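Local coordinates for protein type-iv like pilin ttha1219 (PDB 5G23) that is a type IV-like pilin with similarities to type II secretion pseudopilins, probably working in the pilus machinery linked to natural competence and DNA uptake, at residues B[189-202]-B[212-226]. Sequence-based numbering, arbitrary orientation.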
loop_
_atom_site.group_PDB
_atom_site.type_symbol
_atom_site.label_atom_id
_atom_site.label_comp_id
_atom_site.label_asym_id
_atom_site.label_seq_id
_atom_site.Cartn_x
_atom_site.Cartn_y
_atom_site.Cartn_z
ATOM N N GLY B 189 -18.870 17.440 15.915
ATOM C CA GLY B 189 -19.345 16.080 16.067
ATOM C C GLY B 189 -19.932 15.535 14.809
ATOM O O GLY B 189 -20.181 16.266 13.837
ATOM N N ALA B 190 -20.166 14.232 14.809
ATOM C CA ALA B 190 -20.806 13.545 13.687
ATOM C C ALA B 190 -21.953 12.776 14.238
ATOM O O ALA B 190 -21.975 12.388 15.415
ATOM C CB ALA B 190 -19.803 12.623 13.033
ATOM N N PRO B 191 -22.951 12.536 13.418
ATOM C CA PRO B 191 -24.033 11.705 13.925
ATOM C C PRO B 191 -23.588 10.284 14.251
ATOM O O PRO B 191 -22.611 9.786 13.693
ATOM C CB PRO B 191 -25.090 11.747 12.811
ATOM C CG PRO B 191 -24.397 12.262 11.592
ATOM C CD PRO B 191 -23.081 12.888 11.999
ATOM N N ALA B 192 -24.317 9.641 15.137
ATOM C CA ALA B 192 -24.007 8.291 15.608
ATOM C C ALA B 192 -23.941 7.275 14.451
ATOM O O ALA B 192 -24.818 7.236 13.545
ATOM C CB ALA B 192 -25.045 7.859 16.627
ATOM N N PHE B 193 -22.861 6.502 14.429
ATOM C CA PHE B 193 -22.629 5.623 13.318
ATOM C C PHE B 193 -22.998 4.194 13.743
ATOM O O PHE B 193 -22.788 3.814 14.869
ATOM C CB PHE B 193 -21.157 5.705 12.940
ATOM C CG PHE B 193 -20.806 4.905 11.776
ATOM C CD1 PHE B 193 -21.136 5.353 10.504
ATOM C CD2 PHE B 193 -20.139 3.687 11.931
ATOM C CE1 PHE B 193 -20.815 4.616 9.393
ATOM C CE2 PHE B 193 -19.814 2.946 10.833
ATOM C CZ PHE B 193 -20.155 3.387 9.560
ATOM N N THR B 194 -23.598 3.459 12.805
ATOM C CA THR B 194 -23.931 2.051 12.999
ATOM C C THR B 194 -22.973 1.161 12.181
ATOM O O THR B 194 -23.080 1.080 10.957
ATOM C CB THR B 194 -25.393 1.717 12.595
ATOM O OG1 THR B 194 -26.272 2.548 13.367
ATOM C CG2 THR B 194 -25.695 0.262 12.929
ATOM N N PRO B 195 -22.038 0.489 12.894
ATOM C CA PRO B 195 -21.115 -0.350 12.131
ATOM C C PRO B 195 -21.882 -1.382 11.335
ATOM O O PRO B 195 -22.826 -1.952 11.857
ATOM C CB PRO B 195 -20.268 -1.011 13.224
ATOM C CG PRO B 195 -20.226 0.082 14.297
ATOM C CD PRO B 195 -21.667 0.533 14.319
ATOM N N GLY B 196 -21.415 -1.647 10.122
ATOM C CA GLY B 196 -22.065 -2.547 9.189
ATOM C C GLY B 196 -23.002 -1.838 8.219
ATOM O O GLY B 196 -23.329 -2.383 7.173
ATOM N N SER B 197 -23.380 -0.605 8.527
ATOM C CA SER B 197 -24.391 0.087 7.725
ATOM C C SER B 197 -23.908 0.455 6.327
ATOM O O SER B 197 -24.738 0.639 5.425
ATOM C CB SER B 197 -24.919 1.301 8.461
ATOM O OG SER B 197 -23.949 2.294 8.619
ATOM N N THR B 198 -22.585 0.551 6.095
ATOM C CA THR B 198 -22.087 0.957 4.819
ATOM C C THR B 198 -21.478 -0.181 4.004
ATOM O O THR B 198 -20.757 0.086 3.015
ATOM C CB THR B 198 -21.060 2.132 4.918
ATOM O OG1 THR B 198 -19.846 1.673 5.488
ATOM C CG2 THR B 198 -21.610 3.275 5.729
ATOM N N LEU B 199 -21.697 -1.442 4.411
ATOM C CA LEU B 199 -21.009 -2.534 3.755
ATOM C C LEU B 199 -21.830 -3.194 2.669
ATOM O O LEU B 199 -23.058 -3.174 2.740
ATOM C CB LEU B 199 -20.610 -3.602 4.804
ATOM C CG LEU B 199 -19.822 -3.053 6.007
ATOM C CD1 LEU B 199 -19.478 -4.244 6.896
ATOM C CD2 LEU B 199 -18.606 -2.293 5.491
ATOM N N SER B 200 -21.159 -3.732 1.686
ATOM C CA SER B 200 -21.773 -4.607 0.685
ATOM C C SER B 200 -21.203 -5.949 0.917
ATOM O O SER B 200 -20.018 -6.150 0.690
ATOM C CB SER B 200 -21.372 -4.215 -0.737
ATOM O OG SER B 200 -21.896 -2.962 -1.000
ATOM N N TYR B 201 -21.992 -6.873 1.396
ATOM C CA TYR B 201 -21.437 -8.164 1.759
ATOM C C TYR B 201 -21.466 -9.103 0.587
ATOM O O TYR B 201 -22.442 -9.169 -0.154
ATOM C CB TYR B 201 -22.244 -8.781 2.895
ATOM C CG TYR B 201 -22.227 -8.053 4.171
ATOM C CD1 TYR B 201 -21.239 -8.275 5.125
ATOM C CD2 TYR B 201 -23.247 -7.132 4.490
ATOM C CE1 TYR B 201 -21.268 -7.634 6.362
ATOM C CE2 TYR B 201 -23.290 -6.512 5.710
ATOM C CZ TYR B 201 -22.300 -6.745 6.628
ATOM O OH TYR B 201 -22.378 -6.079 7.855
ATOM N N PRO B 202 -20.441 -9.927 0.451
ATOM C CA PRO B 202 -20.602 -11.038 -0.414
ATOM C C PRO B 202 -21.564 -12.099 0.090
ATOM O O PRO B 202 -21.897 -12.151 1.268
ATOM C CB PRO B 202 -19.179 -11.629 -0.452
ATOM C CG PRO B 202 -18.610 -11.319 0.874
ATOM C CD PRO B 202 -19.253 -10.034 1.306
ATOM N N LEU B 212 -19.298 -7.364 14.655
ATOM C CA LEU B 212 -19.057 -5.894 14.570
ATOM C C LEU B 212 -19.433 -5.272 15.893
ATOM O O LEU B 212 -20.455 -5.662 16.489
ATOM C CB LEU B 212 -19.880 -5.351 13.441
ATOM C CG LEU B 212 -19.587 -5.866 12.068
ATOM C CD1 LEU B 212 -20.335 -5.056 11.038
ATOM C CD2 LEU B 212 -18.080 -5.838 11.808
ATOM N N PRO B 213 -18.595 -4.384 16.415
ATOM C CA PRO B 213 -18.899 -3.736 17.648
ATOM C C PRO B 213 -19.931 -2.601 17.475
ATOM O O PRO B 213 -20.455 -2.341 16.357
ATOM C CB PRO B 213 -17.596 -3.124 18.043
ATOM C CG PRO B 213 -17.009 -2.711 16.727
ATOM C CD PRO B 213 -17.457 -3.739 15.738
ATOM N N GLY B 214 -20.365 -2.085 18.612
ATOM C CA GLY B 214 -21.232 -0.899 18.648
ATOM C C GLY B 214 -20.284 0.310 18.553
ATOM O O GLY B 214 -19.089 0.150 18.371
ATOM N N ALA B 215 -20.847 1.488 18.523
ATOM C CA ALA B 215 -20.025 2.699 18.487
ATOM C C ALA B 215 -20.303 3.513 19.725
ATOM O O ALA B 215 -21.481 3.802 20.018
ATOM C CB ALA B 215 -20.257 3.460 17.199
ATOM N N PRO B 216 -19.270 3.819 20.487
ATOM C CA PRO B 216 -19.536 4.619 21.679
ATOM C C PRO B 216 -20.111 6.002 21.284
ATOM O O PRO B 216 -19.842 6.480 20.195
ATOM C CB PRO B 216 -18.178 4.734 22.358
ATOM C CG PRO B 216 -17.178 4.194 21.429
ATOM C CD PRO B 216 -17.852 3.476 20.306
ATOM N N ASN B 217 -20.940 6.550 22.149
ATOM C CA ASN B 217 -21.652 7.799 21.917
ATOM C C ASN B 217 -20.757 8.994 22.279
ATOM O O ASN B 217 -20.954 9.674 23.286
ATOM C CB ASN B 217 -22.905 7.808 22.791
ATOM C CG ASN B 217 -23.821 8.975 22.516
ATOM O OD1 ASN B 217 -23.808 9.573 21.444
ATOM N ND2 ASN B 217 -24.656 9.280 23.490
ATOM N N ASP B 218 -19.721 9.182 21.458
ATOM C CA ASP B 218 -18.700 10.152 21.754
ATOM C C ASP B 218 -18.581 11.227 20.672
ATOM O O ASP B 218 -17.644 12.056 20.767
ATOM C CB ASP B 218 -17.393 9.452 21.898
ATOM C CG ASP B 218 -16.990 8.700 20.637
ATOM O OD1 ASP B 218 -17.623 8.889 19.519
ATOM O OD2 ASP B 218 -16.116 7.835 20.748
ATOM N N GLY B 219 -19.545 11.297 19.735
ATOM C CA GLY B 219 -19.557 12.370 18.730
ATOM C C GLY B 219 -18.470 12.234 17.640
ATOM O O GLY B 219 -18.368 13.056 16.734
ATOM N N ARG B 220 -17.596 11.234 17.721
ATOM C CA ARG B 220 -16.485 11.117 16.725
ATOM C C ARG B 220 -16.978 10.739 15.338
ATOM O O ARG B 220 -18.031 10.081 15.182
ATOM C CB ARG B 220 -15.455 10.124 17.214
ATOM C CG ARG B 220 -14.659 10.673 18.382
ATOM C CD ARG B 220 -13.828 9.618 19.033
ATOM N NE ARG B 220 -12.729 9.158 18.218
ATOM C CZ ARG B 220 -11.458 9.556 18.302
ATOM N NH1 ARG B 220 -11.112 10.559 19.041
ATOM N NH2 ARG B 220 -10.543 8.974 17.560
ATOM N N LEU B 221 -16.235 11.149 14.321
ATOM C CA LEU B 221 -16.514 10.694 12.956
ATOM C C LEU B 221 -16.020 9.255 12.810
ATOM O O LEU B 221 -14.864 8.981 13.122
ATOM C CB LEU B 221 -15.782 11.574 11.951
ATOM C CG LEU B 221 -15.973 11.375 10.456
ATOM C CD1 LEU B 221 -15.634 12.610 9.642
ATOM C CD2 LEU B 221 -14.995 10.321 10.014
ATOM N N ARG B 222 -16.869 8.393 12.282
ATOM C CA ARG B 222 -16.538 6.991 12.054
ATOM C C ARG B 222 -16.643 6.621 10.603
ATOM O O ARG B 222 -17.495 7.161 9.878
ATOM C CB ARG B 222 -17.390 6.065 12.876
ATOM C CG ARG B 222 -16.910 5.975 14.294
ATOM C CD ARG B 222 -17.762 5.100 15.223
ATOM N NE ARG B 222 -17.008 5.125 16.491
ATOM C CZ ARG B 222 -17.022 6.110 17.398
ATOM N NH1 ARG B 222 -17.965 7.049 17.408
ATOM N NH2 ARG B 222 -16.135 6.106 18.384
ATOM N N ALA B 223 -15.722 5.765 10.165
ATOM C CA ALA B 223 -15.777 5.193 8.802
ATOM C C ALA B 223 -15.310 3.729 8.887
ATOM O O ALA B 223 -14.574 3.363 9.803
ATOM C CB ALA B 223 -14.894 5.943 7.864
ATOM N N GLU B 224 -15.807 2.935 7.975
ATOM C CA GLU B 224 -15.483 1.501 7.949
ATOM C C GLU B 224 -15.219 1.020 6.554
ATOM O O GLU B 224 -15.551 1.680 5.561
ATOM C CB GLU B 224 -16.624 0.691 8.574
ATOM C CG GLU B 224 -17.898 0.722 7.676
ATOM C CD GLU B 224 -19.110 0.062 8.269
ATOM O OE1 GLU B 224 -19.048 -0.513 9.398
ATOM O OE2 GLU B 224 -20.188 0.188 7.612
ATOM N N LYS B 225 -14.561 -0.135 6.444
ATOM C CA LYS B 225 -14.309 -0.669 5.188
ATOM C C LYS B 225 -14.277 -2.197 5.296
ATOM O O LYS B 225 -13.636 -2.734 6.164
ATOM C CB LYS B 225 -13.017 -0.166 4.583
ATOM C CG LYS B 225 -12.977 -0.462 3.077
ATOM C CD LYS B 225 -11.717 0.072 2.478
ATOM C CE LYS B 225 -11.626 -0.267 1.003
ATOM N NZ LYS B 225 -12.583 0.574 0.241
ATOM N N LEU B 226 -15.016 -2.831 4.402
ATOM C CA LEU B 226 -14.955 -4.290 4.184
ATOM C C LEU B 226 -14.361 -4.548 2.808
ATOM O O LEU B 226 -14.830 -3.989 1.816
ATOM C CB LEU B 226 -16.335 -4.913 4.244
ATOM C CG LEU B 226 -16.477 -6.411 3.956
ATOM C CD1 LEU B 226 -15.870 -7.218 5.067
ATOM C CD2 LEU B 226 -17.915 -6.791 3.764
HETATM O O HOH W 1 -20.517 10.027 16.332
HETATM O O HOH W 2 -19.784 8.741 13.542
HETATM O O HOH W 3 -20.654 7.155 16.124
HETATM O O HOH W 4 -23.274 -2.617 14.721
HETATM O O HOH W 5 -18.027 4.107 6.249
HETATM O O HOH W 6 -17.714 1.155 3.876
#
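E224 reaches from the edge strand 221-230 into the turns at 194-199, and three of the four direct hydrogen bonds across the contact end on its carboxylate. Its CG sits between the backbone N and carbonyl carbon (chi1 69°), and the chain then runs extended into the loop. OE1 takes the N-H of G196 on its syn lone pair, almost straight, with N to OE1 2.7 Å. OE2 holds two donors of T198: the backbone N comes in nearly along the C-O axis, while OG1 lands on the anti lone pair, 2.6 Å from OE2. Y179 OH, on the neighbouring strand 173-184, gives OE1 a second partner.

Apolar groups flank this acid. F193 turns the edge of its ring to it, CZ 3.7 Å from E224 CD, with ring and carboxylate planes 79° apart; CG anti to the backbone N (chi1 -177°) carries the ring over the strand, where R222 O lies over one face, toward the rim. From another side L199 brings CD2 to 3.6 Å from E224 OE2, the same methyl packing on L226 CB. P195 CG rests 3.2 Å from P213 O. R222, whose CB touches F193, sends its guanidinium away to grip D218 end-on.

Farther along, A190 N bonds G219 O, and two waters link R220 O to A190 O and P191 O. Three donors from the loop, with Y179 OH besides, would favour the ionised form of E224, which pins overlapping type II and type I turns to the sheet's edge.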